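Local coordinates for protein carbohydrate binding module (Uncultured bacterium, PDB 2W3J) that probably binds uronic acid sugars as a family 35 carbohydrate-binding module, a calcium-containing beta-sandwich domain, at residues Y53-F59 with W92-D98; S65-A69 with D116-N120; M1-E5 with G130-A134. All blocks are in the same frame, centred on the assembly; numbering follows the deposited sequence.

Contact 1: Y53-F59 with W92-D98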
ATOM      1  N   TYR A  53       4.966  11.870  -7.763  1.00 24.97           N
ATOM      2  CA  TYR A  53       3.821  12.116  -6.885  1.00 23.92           C
ATOM      3  C   TYR A  53       4.116  11.593  -5.495  1.00 23.82           C
ATOM      4  O   TYR A  53       4.906  10.654  -5.345  1.00 23.44           O
ATOM      5  CB  TYR A  53       2.593  11.390  -7.434  1.00 24.27           C
ATOM      6  CG  TYR A  53       2.129  11.892  -8.794  1.00 25.02           C
ATOM      7  CD1 TYR A  53       1.121  12.854  -8.895  1.00 27.23           C
ATOM      8  CD2 TYR A  53       2.699  11.408  -9.976  1.00 25.46           C
ATOM      9  CE1 TYR A  53       0.684  13.305 -10.149  1.00 26.70           C
ATOM     10  CE2 TYR A  53       2.266  11.857 -11.235  1.00 25.93           C
ATOM     11  CZ  TYR A  53       1.262  12.805 -11.300  1.00 27.29           C
ATOM     12  OH  TYR A  53       0.832  13.254 -12.533  1.00 29.65           O
ATOM     13  N   THR A  54       3.513  12.196  -4.471  1.00 22.97           N
ATOM     14  CA  THR A  54       3.633  11.670  -3.104  1.00 23.16           C
ATOM     15  C   THR A  54       2.482  10.702  -2.830  1.00 22.12           C
ATOM     16  O   THR A  54       1.315  11.069  -3.016  1.00 22.35           O
ATOM     17  CB  THR A  54       3.555  12.782  -2.066  1.00 23.69           C
ATOM     18  OG1 THR A  54       4.562  13.753  -2.368  1.00 28.68           O
ATOM     19  CG2 THR A  54       3.800  12.218  -0.687  1.00 23.63           C
ATOM     20  N   ALA A  55       2.821   9.476  -2.409  1.00 19.88           N
ATOM     21  CA  ALA A  55       1.825   8.487  -1.966  1.00 19.32           C
ATOM     22  C   ALA A  55       1.925   8.401  -0.450  1.00 18.58           C
ATOM     23  O   ALA A  55       2.990   8.604   0.141  1.00 18.55           O
ATOM     24  CB  ALA A  55       2.092   7.121  -2.577  1.00 18.03           C
ATOM     25  N   GLN A  56       0.797   8.166   0.199  1.00 17.52           N
ATOM     26  CA  GLN A  56       0.832   7.918   1.620  1.00 16.47           C
ATOM     27  C   GLN A  56       0.155   6.586   1.923  1.00 16.00           C
ATOM     28  O   GLN A  56      -0.985   6.361   1.535  1.00 16.04           O
ATOM     29  CB  GLN A  56       0.098   9.034   2.368  1.00 17.76           C
ATOM     30  CG  GLN A  56       0.108   8.803   3.891  1.00 19.18           C
ATOM     31  CD  GLN A  56      -0.424   9.985   4.641  1.00 22.41           C
ATOM     32  OE1 GLN A  56       0.317  10.936   4.956  1.00 27.56           O
ATOM     33  NE2 GLN A  56      -1.706   9.953   4.929  1.00 19.94           N
ATOM     34  N   ILE A  57       0.859   5.716   2.636  1.00 14.19           N
ATOM     35  CA  ILE A  57       0.315   4.398   2.988  1.00 13.97           C
ATOM     36  C   ILE A  57      -0.086   4.421   4.430  1.00 13.93           C
ATOM     37  O   ILE A  57       0.702   4.818   5.290  1.00 14.21           O
ATOM     38  CB  ILE A  57       1.386   3.297   2.761  1.00 13.87           C
ATOM     39  CG1 ILE A  57       1.785   3.294   1.279  1.00 15.45           C
ATOM     40  CG2 ILE A  57       0.810   1.897   3.157  1.00 14.46           C
ATOM     41  CD1 ILE A  57       3.055   2.414   0.947  1.00 17.31           C
ATOM     42  N   ARG A  58      -1.343   4.056   4.714  1.00 13.14           N
ATOM     43  CA  ARG A  58      -1.805   4.032   6.104  1.00 13.16           C
ATOM     44  C   ARG A  58      -1.816   2.567   6.554  1.00 12.70           C
ATOM     45  O   ARG A  58      -2.284   1.691   5.835  1.00 12.54           O
ATOM     46  CB  ARG A  58      -3.209   4.630   6.217  1.00 12.89           C
ATOM     47  CG  ARG A  58      -3.703   4.814   7.640  1.00 12.97           C
ATOM     48  CD  ARG A  58      -5.023   5.635   7.645  1.00 15.65           C
ATOM     49  NE  ARG A  58      -5.454   5.965   9.006  1.00 18.86           N
ATOM     50  CZ  ARG A  58      -6.415   5.327   9.681  1.00 18.45           C
ATOM     51  NH1 ARG A  58      -7.047   4.276   9.157  1.00 18.36           N
ATOM     52  NH2 ARG A  58      -6.711   5.731  10.914  1.00 16.72           N
ATOM     53  N   PHE A  59      -1.268   2.300   7.729  1.00 12.39           N
ATOM     54  CA  PHE A  59      -1.003   0.917   8.108  1.00 12.39           C
ATOM     55  C   PHE A  59      -1.077   0.718   9.602  1.00 11.81           C
ATOM     56  O   PHE A  59      -0.968   1.691  10.395  1.00 12.68           O
ATOM     57  CB  PHE A  59       0.403   0.475   7.597  1.00 11.73           C
ATOM     58  CG  PHE A  59       1.567   1.177   8.284  1.00 12.73           C
ATOM     59  CD1 PHE A  59       2.224   0.584   9.384  1.00 13.64           C
ATOM     60  CD2 PHE A  59       2.015   2.405   7.817  1.00 12.46           C
ATOM     61  CE1 PHE A  59       3.311   1.220   9.999  1.00 14.61           C
ATOM     62  CE2 PHE A  59       3.103   3.064   8.434  1.00 14.81           C
ATOM     63  CZ  PHE A  59       3.760   2.467   9.515  1.00 16.69           C
ATOM     64  N   TRP A  92      -3.250   3.737  14.163  1.00 14.29           N
ATOM     65  CA  TRP A  92      -2.811   3.506  12.803  1.00 14.26           C
ATOM     66  C   TRP A  92      -1.689   4.506  12.499  1.00 15.54           C
ATOM     67  O   TRP A  92      -1.601   5.568  13.142  1.00 16.21           O
ATOM     68  CB  TRP A  92      -4.006   3.688  11.853  1.00 14.84           C
ATOM     69  CG  TRP A  92      -5.016   2.588  12.028  1.00 14.63           C
ATOM     70  CD1 TRP A  92      -5.964   2.470  13.011  1.00 15.88           C
ATOM     71  CD2 TRP A  92      -5.118   1.417  11.221  1.00 13.64           C
ATOM     72  NE1 TRP A  92      -6.686   1.293  12.840  1.00 14.86           N
ATOM     73  CE2 TRP A  92      -6.181   0.631  11.749  1.00 13.63           C
ATOM     74  CE3 TRP A  92      -4.438   0.965  10.081  1.00 13.54           C
ATOM     75  CZ2 TRP A  92      -6.558  -0.588  11.181  1.00 14.16           C
ATOM     76  CZ3 TRP A  92      -4.807  -0.261   9.532  1.00 13.84           C
ATOM     77  CH2 TRP A  92      -5.874  -1.002  10.068  1.00 14.43           C
ATOM     78  N   GLN A  93      -0.836   4.163  11.531  1.00 14.29           N
ATOM     79  CA  GLN A  93       0.359   4.970  11.233  1.00 14.65           C
ATOM     80  C   GLN A  93       0.323   5.322   9.765  1.00 15.34           C
ATOM     81  O   GLN A  93      -0.418   4.716   8.992  1.00 14.15           O
ATOM     82  CB  GLN A  93       1.621   4.155  11.521  1.00 14.50           C
ATOM     83  CG  GLN A  93       1.717   3.669  12.994  1.00 15.08           C
ATOM     84  CD  GLN A  93       2.969   2.843  13.227  1.00 16.71           C
ATOM     85  OE1 GLN A  93       2.910   1.653  13.577  1.00 18.93           O
ATOM     86  NE2 GLN A  93       4.127   3.482  13.051  1.00 17.60           N
ATOM     87  N   THR A  94       1.116   6.308   9.366  1.00 16.16           N
ATOM     88  CA  THR A  94       1.188   6.645   7.949  1.00 16.66           C
ATOM     89  C   THR A  94       2.657   6.792   7.557  1.00 17.63           C
ATOM     90  O   THR A  94       3.495   7.126   8.398  1.00 17.89           O
ATOM     91  CB  THR A  94       0.441   7.949   7.623  1.00 18.27           C
ATOM     92  OG1 THR A  94       0.907   9.001   8.479  1.00 22.81           O
ATOM     93  CG2 THR A  94      -1.068   7.777   7.821  1.00 16.74           C
ATOM     94  N   VAL A  95       2.970   6.478   6.303  1.00 17.21           N
ATOM     95  CA  VAL A  95       4.312   6.721   5.794  1.00 17.88           C
ATOM     96  C   VAL A  95       4.157   7.307   4.406  1.00 17.85           C
ATOM     97  O   VAL A  95       3.320   6.855   3.630  1.00 16.99           O
ATOM     98  CB  VAL A  95       5.182   5.445   5.775  1.00 17.92           C
ATOM     99  CG1 VAL A  95       4.542   4.296   4.980  1.00 18.47           C
ATOM    100  CG2 VAL A  95       6.615   5.759   5.234  1.00 20.07           C
ATOM    101  N   ASN A  96       4.954   8.323   4.102  1.00 18.81           N
ATOM    102  CA  ASN A  96       4.910   8.948   2.777  1.00 19.72           C
ATOM    103  C   ASN A  96       6.038   8.412   1.908  1.00 19.88           C
ATOM    104  O   ASN A  96       7.116   8.083   2.408  1.00 20.18           O
ATOM    105  CB  ASN A  96       5.048  10.474   2.892  1.00 20.86           C
ATOM    106  CG  ASN A  96       3.811  11.133   3.446  1.00 26.23           C
ATOM    107  OD1 ASN A  96       2.703  10.592   3.365  1.00 27.93           O
ATOM    108  ND2 ASN A  96       3.984  12.313   4.013  1.00 30.27           N
ATOM    109  N   VAL A  97       5.790   8.292   0.612  1.00 19.91           N
ATOM    110  CA  VAL A  97       6.843   7.874  -0.302  1.00 20.75           C
ATOM    111  C   VAL A  97       6.596   8.566  -1.642  1.00 21.35           C
ATOM    112  O   VAL A  97       5.455   8.627  -2.129  1.00 20.85           O
ATOM    113  CB  VAL A  97       6.898   6.337  -0.439  1.00 20.50           C
ATOM    114  CG1 VAL A  97       5.586   5.782  -0.983  1.00 21.18           C
ATOM    115  CG2 VAL A  97       8.062   5.881  -1.311  1.00 21.58           C
ATOM    116  N   ASP A  98       7.661   9.111  -2.228  1.00 22.52           N
ATOM    117  CA  ASP A  98       7.556   9.707  -3.554  1.00 24.23           C
ATOM    118  C   ASP A  98       7.704   8.655  -4.638  1.00 23.81           C
ATOM    119  O   ASP A  98       8.629   7.818  -4.608  1.00 24.75           O
ATOM    120  CB  ASP A  98       8.581  10.822  -3.725  1.00 25.11           C
ATOM    121  CG  ASP A  98       8.238  12.057  -2.881  1.00 30.80           C
ATOM    122  OD1 ASP A  98       7.076  12.176  -2.427  1.00 33.43           O
ATOM    123  OD2 ASP A  98       9.137  12.902  -2.655  1.00 37.08           O
TER

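Contact 2: S65-A69 with D116-N120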
ATOM      1  N   SER A  65       8.161  -6.377  15.664  1.00 24.50           N
ATOM      2  CA  SER A  65       9.205  -5.684  14.939  1.00 23.96           C
ATOM      3  C   SER A  65       8.666  -4.879  13.751  1.00 22.63           C
ATOM      4  O   SER A  65       7.480  -4.980  13.413  1.00 21.14           O
ATOM      5  CB  SER A  65      10.240  -6.686  14.463  1.00 25.08           C
ATOM      6  OG  SER A  65       9.688  -7.467  13.411  1.00 30.30           O
ATOM      7  N   ALA A  66       9.545  -4.089  13.133  1.00 21.39           N
ATOM      8  CA  ALA A  66       9.207  -3.386  11.891  1.00 20.85           C
ATOM      9  C   ALA A  66       8.919  -4.432  10.826  1.00 20.93           C
ATOM     10  O   ALA A  66       9.348  -5.581  10.955  1.00 22.57           O
ATOM     11  CB  ALA A  66      10.346  -2.446  11.480  1.00 21.44           C
ATOM     12  N   ARG A  67       8.132  -4.079   9.806  1.00 17.79           N
ATOM     13  CA  ARG A  67       7.832  -5.005   8.726  1.00 16.59           C
ATOM     14  C   ARG A  67       8.260  -4.377   7.420  1.00 16.89           C
ATOM     15  O   ARG A  67       7.453  -3.903   6.630  1.00 16.55           O
ATOM     16  CB  ARG A  67       6.346  -5.329   8.699  1.00 16.51           C
ATOM     17  CG  ARG A  67       5.952  -6.148   9.927  1.00 16.56           C
ATOM     18  CD  ARG A  67       4.543  -6.687   9.833  1.00 16.59           C
ATOM     19  NE  ARG A  67       4.159  -7.267  11.130  1.00 15.33           N
ATOM     20  CZ  ARG A  67       2.949  -7.748  11.383  1.00 17.92           C
ATOM     21  NH1 ARG A  67       2.041  -7.766  10.413  1.00 15.61           N
ATOM     22  NH2 ARG A  67       2.657  -8.241  12.597  1.00 17.08           N
ATOM     23  N   ARG A  68       9.567  -4.366   7.199  1.00 17.37           N
ATOM     24  CA  ARG A  68      10.107  -3.689   6.023  0.50 17.40           C
ATOM     25  C   ARG A  68       9.498  -4.224   4.733  1.00 16.52           C
ATOM     26  O   ARG A  68       9.261  -5.418   4.585  1.00 16.32           O
ATOM     27  CB  ARG A  68      11.643  -3.776   6.036  0.50 18.09           C
ATOM     28  CG  ARG A  68      12.240  -3.035   7.228  0.50 20.04           C
ATOM     29  CD  ARG A  68      13.787  -2.961   7.201  0.50 25.03           C
ATOM     30  NE  ARG A  68      14.313  -2.189   6.071  0.50 27.28           N
ATOM     31  CZ  ARG A  68      14.457  -0.868   6.075  0.50 27.96           C
ATOM     32  NH1 ARG A  68      14.076  -0.156   7.131  0.50 27.71           N
ATOM     33  NH2 ARG A  68      14.962  -0.254   5.017  0.50 29.16           N
ATOM     34  N   ALA A  69       9.239  -3.317   3.780  1.00 16.18           N
ATOM     35  CA  ALA A  69       8.646  -3.710   2.504  1.00 15.74           C
ATOM     36  C   ALA A  69       9.098  -2.740   1.426  1.00 15.47           C
ATOM     37  O   ALA A  69       9.331  -1.574   1.700  1.00 17.03           O
ATOM     38  CB  ALA A  69       7.116  -3.670   2.575  1.00 15.68           C
ATOM     39  N   ASP A 116       7.882 -11.555   8.476  1.00 20.44           N
ATOM     40  CA  ASP A 116       6.690 -11.058   9.145  0.50 19.81           C
ATOM     41  C   ASP A 116       5.650 -10.538   8.161  1.00 19.40           C
ATOM     42  O   ASP A 116       4.591 -10.061   8.579  1.00 19.59           O
ATOM     43  CB  ASP A 116       7.047  -9.952  10.132  0.50 20.24           C
ATOM     44  CG  ASP A 116       7.649 -10.492  11.421  0.50 23.30           C
ATOM     45  OD1 ASP A 116       7.699 -11.739  11.580  0.50 18.92           O
ATOM     46  OD2 ASP A 116       8.051  -9.658  12.270  0.50 25.62           O
ATOM     47  N   GLY A 117       5.930 -10.642   6.862  1.00 17.85           N
ATOM     48  CA  GLY A 117       5.001 -10.109   5.839  1.00 15.75           C
ATOM     49  C   GLY A 117       4.840  -8.601   5.893  1.00 15.20           C
ATOM     50  O   GLY A 117       5.697  -7.874   6.414  1.00 14.14           O
ATOM     51  N   LEU A 118       3.733  -8.097   5.321  1.00 14.16           N
ATOM     52  CA  LEU A 118       3.445  -6.674   5.437  1.00 13.94           C
ATOM     53  C   LEU A 118       2.780  -6.307   6.769  1.00 14.25           C
ATOM     54  O   LEU A 118       2.157  -7.148   7.423  1.00 14.71           O
ATOM     55  CB  LEU A 118       2.521  -6.240   4.294  1.00 14.03           C
ATOM     56  CG  LEU A 118       3.067  -6.478   2.869  1.00 13.29           C
ATOM     57  CD1 LEU A 118       2.034  -6.023   1.819  1.00 15.74           C
ATOM     58  CD2 LEU A 118       4.393  -5.667   2.727  1.00 12.84           C
ATOM     59  N   ALA A 119       2.935  -5.048   7.166  1.00 13.27           N
ATOM     60  CA  ALA A 119       2.023  -4.441   8.140  1.00 13.06           C
ATOM     61  C   ALA A 119       0.601  -4.581   7.583  1.00 13.06           C
ATOM     62  O   ALA A 119       0.397  -4.864   6.394  1.00 12.76           O
ATOM     63  CB  ALA A 119       2.357  -2.977   8.332  1.00 12.61           C
ATOM     64  N   ASN A 120      -0.394  -4.390   8.438  1.00 12.23           N
ATOM     65  CA  ASN A 120      -1.778  -4.420   7.952  1.00 12.68           C
ATOM     66  C   ASN A 120      -1.978  -3.140   7.162  1.00 12.25           C
ATOM     67  O   ASN A 120      -1.812  -2.060   7.697  1.00 13.82           O
ATOM     68  CB  ASN A 120      -2.752  -4.470   9.136  1.00 13.23           C
ATOM     69  CG  ASN A 120      -2.687  -5.795   9.863  1.00 14.02           C
ATOM     70  OD1 ASN A 120      -2.257  -6.812   9.297  1.00 14.12           O
ATOM     71  ND2 ASN A 120      -3.191  -5.816  11.105  1.00 13.27           N
TER
HETATM   72  O   HOH W   1      10.295  -8.284  10.463  1.00 52.30           O
HETATM   73  O   HOH W   2       4.860  -3.586   5.620  1.00 15.44           O
HETATM   74  O   HOH W   3      -0.687  -8.696  10.576  1.00 20.56           O
HETATM   75  O   HOH W   4       8.430  -7.539   6.022  1.00 15.80           O

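Contact 3: M1-E5 with G130-A134. With CA (calcium ion), chain C.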
ATOM      1  N   MET A   1      -6.335  13.924  -6.283  1.00 22.90           N
ATOM      2  CA  MET A   1      -5.805  12.792  -5.459  0.50 22.02           C
ATOM      3  C   MET A   1      -6.763  11.608  -5.528  1.00 21.80           C
ATOM      4  O   MET A   1      -7.934  11.747  -5.921  1.00 20.60           O
ATOM      5  CB  MET A   1      -5.638  13.232  -4.004  0.50 22.69           C
ATOM      6  CG  MET A   1      -6.943  13.239  -3.208  0.50 24.26           C
ATOM      7  SD  MET A   1      -7.141  11.790  -2.144  0.50 27.49           S
ATOM      8  CE  MET A   1      -6.000  12.234  -0.823  0.50 25.81           C
ATOM      9  N   TRP A   2      -6.281  10.416  -5.151  1.00 19.13           N
ATOM     10  CA  TRP A   2      -7.210   9.303  -5.069  1.00 17.40           C
ATOM     11  C   TRP A   2      -6.806   8.458  -3.864  1.00 17.40           C
ATOM     12  O   TRP A   2      -5.615   8.204  -3.647  1.00 16.99           O
ATOM     13  CB  TRP A   2      -7.225   8.434  -6.338  1.00 17.03           C
ATOM     14  CG  TRP A   2      -8.422   7.574  -6.380  1.00 16.88           C
ATOM     15  CD1 TRP A   2      -8.509   6.258  -6.016  1.00 13.68           C
ATOM     16  CD2 TRP A   2      -9.748   7.978  -6.742  1.00 15.61           C
ATOM     17  NE1 TRP A   2      -9.804   5.817  -6.143  1.00 16.61           N
ATOM     18  CE2 TRP A   2     -10.584   6.854  -6.592  1.00 17.30           C
ATOM     19  CE3 TRP A   2     -10.301   9.191  -7.193  1.00 18.31           C
ATOM     20  CZ2 TRP A   2     -11.953   6.880  -6.890  1.00 17.78           C
ATOM     21  CZ3 TRP A   2     -11.649   9.222  -7.491  1.00 17.78           C
ATOM     22  CH2 TRP A   2     -12.472   8.078  -7.316  1.00 17.81           C
ATOM     23  N   LEU A   3      -7.804   8.033  -3.106  1.00 16.13           N
ATOM     24  CA  LEU A   3      -7.582   7.144  -1.975  1.00 15.73           C
ATOM     25  C   LEU A   3      -8.010   5.756  -2.362  1.00 15.54           C
ATOM     26  O   LEU A   3      -9.195   5.521  -2.676  1.00 16.92           O
ATOM     27  CB  LEU A   3      -8.387   7.648  -0.774  1.00 16.16           C
ATOM     28  CG  LEU A   3      -8.352   6.777   0.490  1.00 18.08           C
ATOM     29  CD1 LEU A   3      -6.923   6.705   1.017  1.00 19.37           C
ATOM     30  CD2 LEU A   3      -9.315   7.349   1.595  1.00 20.05           C
ATOM     31  N   PHE A   4      -7.058   4.812  -2.341  1.00 14.91           N
ATOM     32  CA  PHE A   4      -7.289   3.442  -2.816  1.00 14.64           C
ATOM     33  C   PHE A   4      -7.542   2.489  -1.630  1.00 15.05           C
ATOM     34  O   PHE A   4      -6.676   2.337  -0.790  1.00 16.17           O
ATOM     35  CB  PHE A   4      -6.034   2.919  -3.551  1.00 14.55           C
ATOM     36  CG  PHE A   4      -5.767   3.632  -4.868  1.00 14.12           C
ATOM     37  CD1 PHE A   4      -6.134   3.038  -6.055  1.00 16.26           C
ATOM     38  CD2 PHE A   4      -5.149   4.881  -4.883  1.00 16.67           C
ATOM     39  CE1 PHE A   4      -5.888   3.683  -7.293  1.00 18.69           C
ATOM     40  CE2 PHE A   4      -4.920   5.544  -6.109  1.00 15.69           C
ATOM     41  CZ  PHE A   4      -5.300   4.925  -7.294  1.00 16.32           C
ATOM     42  N   GLU A   5      -8.722   1.890  -1.605  1.00 15.45           N
ATOM     43  CA  GLU A   5      -9.142   0.944  -0.568  1.00 17.08           C
ATOM     44  C   GLU A   5      -9.162  -0.461  -1.149  1.00 17.76           C
ATOM     45  O   GLU A   5      -9.406  -0.680  -2.358  1.00 17.91           O
ATOM     46  CB  GLU A   5     -10.559   1.311  -0.099  1.00 17.19           C
ATOM     47  CG  GLU A   5     -10.627   2.687   0.511  1.00 16.40           C
ATOM     48  CD  GLU A   5     -10.075   2.750   1.925  1.00 19.21           C
ATOM     49  OE1 GLU A   5      -9.721   1.683   2.496  1.00 16.19           O
ATOM     50  OE2 GLU A   5     -10.001   3.874   2.495  1.00 19.90           O
ATOM     51  N   GLY A 130      -5.334  14.792 -11.309  1.00 27.30           N
ATOM     52  CA  GLY A 130      -5.360  13.886 -12.436  1.00 25.99           C
ATOM     53  C   GLY A 130      -5.028  12.434 -12.110  1.00 24.82           C
ATOM     54  O   GLY A 130      -4.616  11.678 -12.984  1.00 25.86           O
ATOM     55  N   ILE A 131      -5.229  12.042 -10.859  1.00 22.50           N
ATOM     56  CA  ILE A 131      -5.015  10.638 -10.464  1.00 20.27           C
ATOM     57  C   ILE A 131      -6.387   9.966 -10.338  1.00 19.15           C
ATOM     58  O   ILE A 131      -7.274  10.491  -9.638  1.00 19.02           O
ATOM     59  CB  ILE A 131      -4.273  10.557  -9.112  1.00 19.89           C
ATOM     60  CG1 ILE A 131      -2.890  11.195  -9.188  1.00 20.95           C
ATOM     61  CG2 ILE A 131      -4.167   9.114  -8.660  1.00 19.75           C
ATOM     62  CD1 ILE A 131      -1.944  10.469 -10.097  1.00 22.94           C
ATOM     63  N   THR A 132      -6.577   8.846 -11.032  1.00 18.64           N
ATOM     64  CA  THR A 132      -7.788   8.038 -10.898  1.00 19.52           C
ATOM     65  C   THR A 132      -7.386   6.568 -10.805  1.00 18.84           C
ATOM     66  O   THR A 132      -6.246   6.237 -11.084  1.00 19.96           O
ATOM     67  CB  THR A 132      -8.734   8.174 -12.115  1.00 20.07           C
ATOM     68  OG1 THR A 132      -8.015   7.892 -13.315  1.00 23.77           O
ATOM     69  CG2 THR A 132      -9.301   9.608 -12.200  1.00 22.23           C
ATOM     70  N   PRO A 133      -8.331   5.694 -10.444  1.00 18.66           N
ATOM     71  CA  PRO A 133      -8.056   4.271 -10.454  1.00 18.43           C
ATOM     72  C   PRO A 133      -8.016   3.797 -11.898  1.00 19.19           C
ATOM     73  O   PRO A 133      -8.553   4.469 -12.769  1.00 18.93           O
ATOM     74  CB  PRO A 133      -9.258   3.652  -9.707  1.00 19.04           C
ATOM     75  CG  PRO A 133     -10.310   4.719  -9.683  1.00 19.52           C
ATOM     76  CD  PRO A 133      -9.649   6.032  -9.880  1.00 18.53           C
ATOM     77  N   ALA A 134      -7.349   2.674 -12.144  1.00 18.43           N
ATOM     78  CA  ALA A 134      -7.305   2.061 -13.478  1.00 19.71           C
ATOM     79  C   ALA A 134      -7.709   0.597 -13.408  1.00 20.98           C
ATOM     80  O   ALA A 134      -7.722   0.009 -12.313  1.00 20.13           O
ATOM     81  CB  ALA A 134      -5.892   2.204 -14.082  1.00 19.61           C
TER
HETATM   82 CA    CA C1139      -9.098   0.194   4.250  1.00 22.79          CA
HETATM   83  O   HOH W   5      -7.043  13.173  -8.821  1.00 30.16           O

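Contact 1: Y53-F59 with W92-D98
The guanidinium of R58 lies flat on the indole of W92, the centres of the two groups 4.5 Å apart and their planes 15° from parallel, a cation-pi stack. R58 reaches it with CG anti to its backbone N (chi1 -173°) and an extended chain; NH2 comes closest, 3.5 Å from W92 CB. The stack is fixed from outside as well: R58 NH1 forms a salt bridge with D122 and a hydrogen bond with the carbonyl of G24, while W92 NE1 bonds to the carbonyl of A23.

Next along the strands, Q93 CB lies over one face of the F59 ring, 3.7 Å from its centroid, a CH-pi contact. The same ring meets V95 CG1 through CE2 at 3.9 Å and packs edge-to-face with F83. At the far end T54 OG1 donates to D98 OD1 over 3.0 Å, approaching on the syn side but 29° out of the carboxylate plane.

Six backbone bonds join the antiparallel strands, two at each of the hydrogen-bonded pairs A55-V97, I57-V95 and F59-Q93. These pairs point to one face, where L81 touches I57, V95 and V97; T54, Q56, R58, T94, N96 and D98 lie on the other. The first face is thus mainly apolar, the second mainly polar, with the T54-D98 bond at one end and, at the other, an arginine whose charge is probably balanced mainly by D122, the indole lying against its flat face.

Contact 2: S65-A69 with D116-N120
NH1 of R67 is gripped twice, by the carbonyl oxygen of L118 and by a water. The R67 NH1 to L118 O bond measures 3.1 Å, and its acceptor lies only 6° out of the guanidinium plane, although the donor is tilted 30° from the carbonyl plane. The water, 2.9 Å from R67 NH1, passes the link on to N120 OD1. An extended chain from CG to NE carries the group across to D116-N120, with R67 CB 3.5 Å from G117 O on the way, and D116 O lies over one face of the guanidinium. These bonds hold the arginine's end in rotation as well as in position.

Two further waters join the backbones. One donates to R67 O and accepts from A119 N, 2.9 Å away; another donates to both R68 O and G117 O. The apolar part is the methyl of A69, which presses on a branch of L118, CB to CD2 3.4 Å, tighter than usual carbon contact, and both side chains also touch L110 of strand 104-112.

L118 N is bonded to T33 OG1, and T33 and D32 bind a calcium ion about 4 Å from the nearest atom of the R67 side chain. An arginine and calcium held together in loops at one end of a beta-sandwich are consistent with the uronic acid site of family 35 binding modules, where a sugar carboxylate could meet both.

Contact 3: M1-E5 with G130-A134
W2 and P133 supply the main contact, a CH-pi interaction in which P133 CD sits 3.6 Å from the centroid of the five-membered ring of W2, 14° off its normal. A chi1 of -164° sets the indole opposite the backbone N, with its face to the proline, and P133 CG lies against the same face, 3.7 Å from W2 NE1.

The remaining apolar touches involve both aromatic residues. W2 CB rests 3.9 Å from I131 CG2, which also stands at the edge of the F4 ring, and F4 brings CE1 to 3.9 Å from P133 CA. W2 CD1 lies over the centre of one face of F4, so the two rings brace each other while both meet P133.

Polar links are indirect, since no hydrogen bond runs straight between M1-E5 and G130-A134. A water accepts from M1 N at 2.7 Å and probably donates to I131 O. The carbonyl oxygen of T132 lies near the plane of the F4 ring, at its edge. Farther along the strand, E5 takes no part in the contact; its OE1 binds calcium at 2.4 Å in a site shared with E6, T26, G29 and D122.

The two strands run in roughly the same direction, 24° apart, but their axes stay 7.2 Å from each other and each pairs elsewhere: strand 2-5 with 120-126, through W2 to V126 and F4 to I124, and strand 131-133 with 40-47, through T132 to S46. F4 also touches L45 of strand 40-47.

Contacts 1 and 3 both involve the four-stranded sheet ordered 2-5, 120-126, 51-60, 93-101: contact 1 joins its last two strands, and contact 3 packs its first strand against 131-133 of the larger sheet. Their centres are 14 Å apart, and Y53 CE1 touches I131 CD1 at 3.9 Å. Contact 2, also 14 Å from contact 1, lies in the loops; there F59 packs on A119 and N120. Contacts 2 and 3 are 24 Å apart between centres, on opposite sides of the chain's centre. Along the chain the segments of contacts 1 and 2 alternate, and both fall between those of contact 3, which connects the two sheets near the ends of the modelled chain, while contact 2 lies beside the D32-T33 calcium.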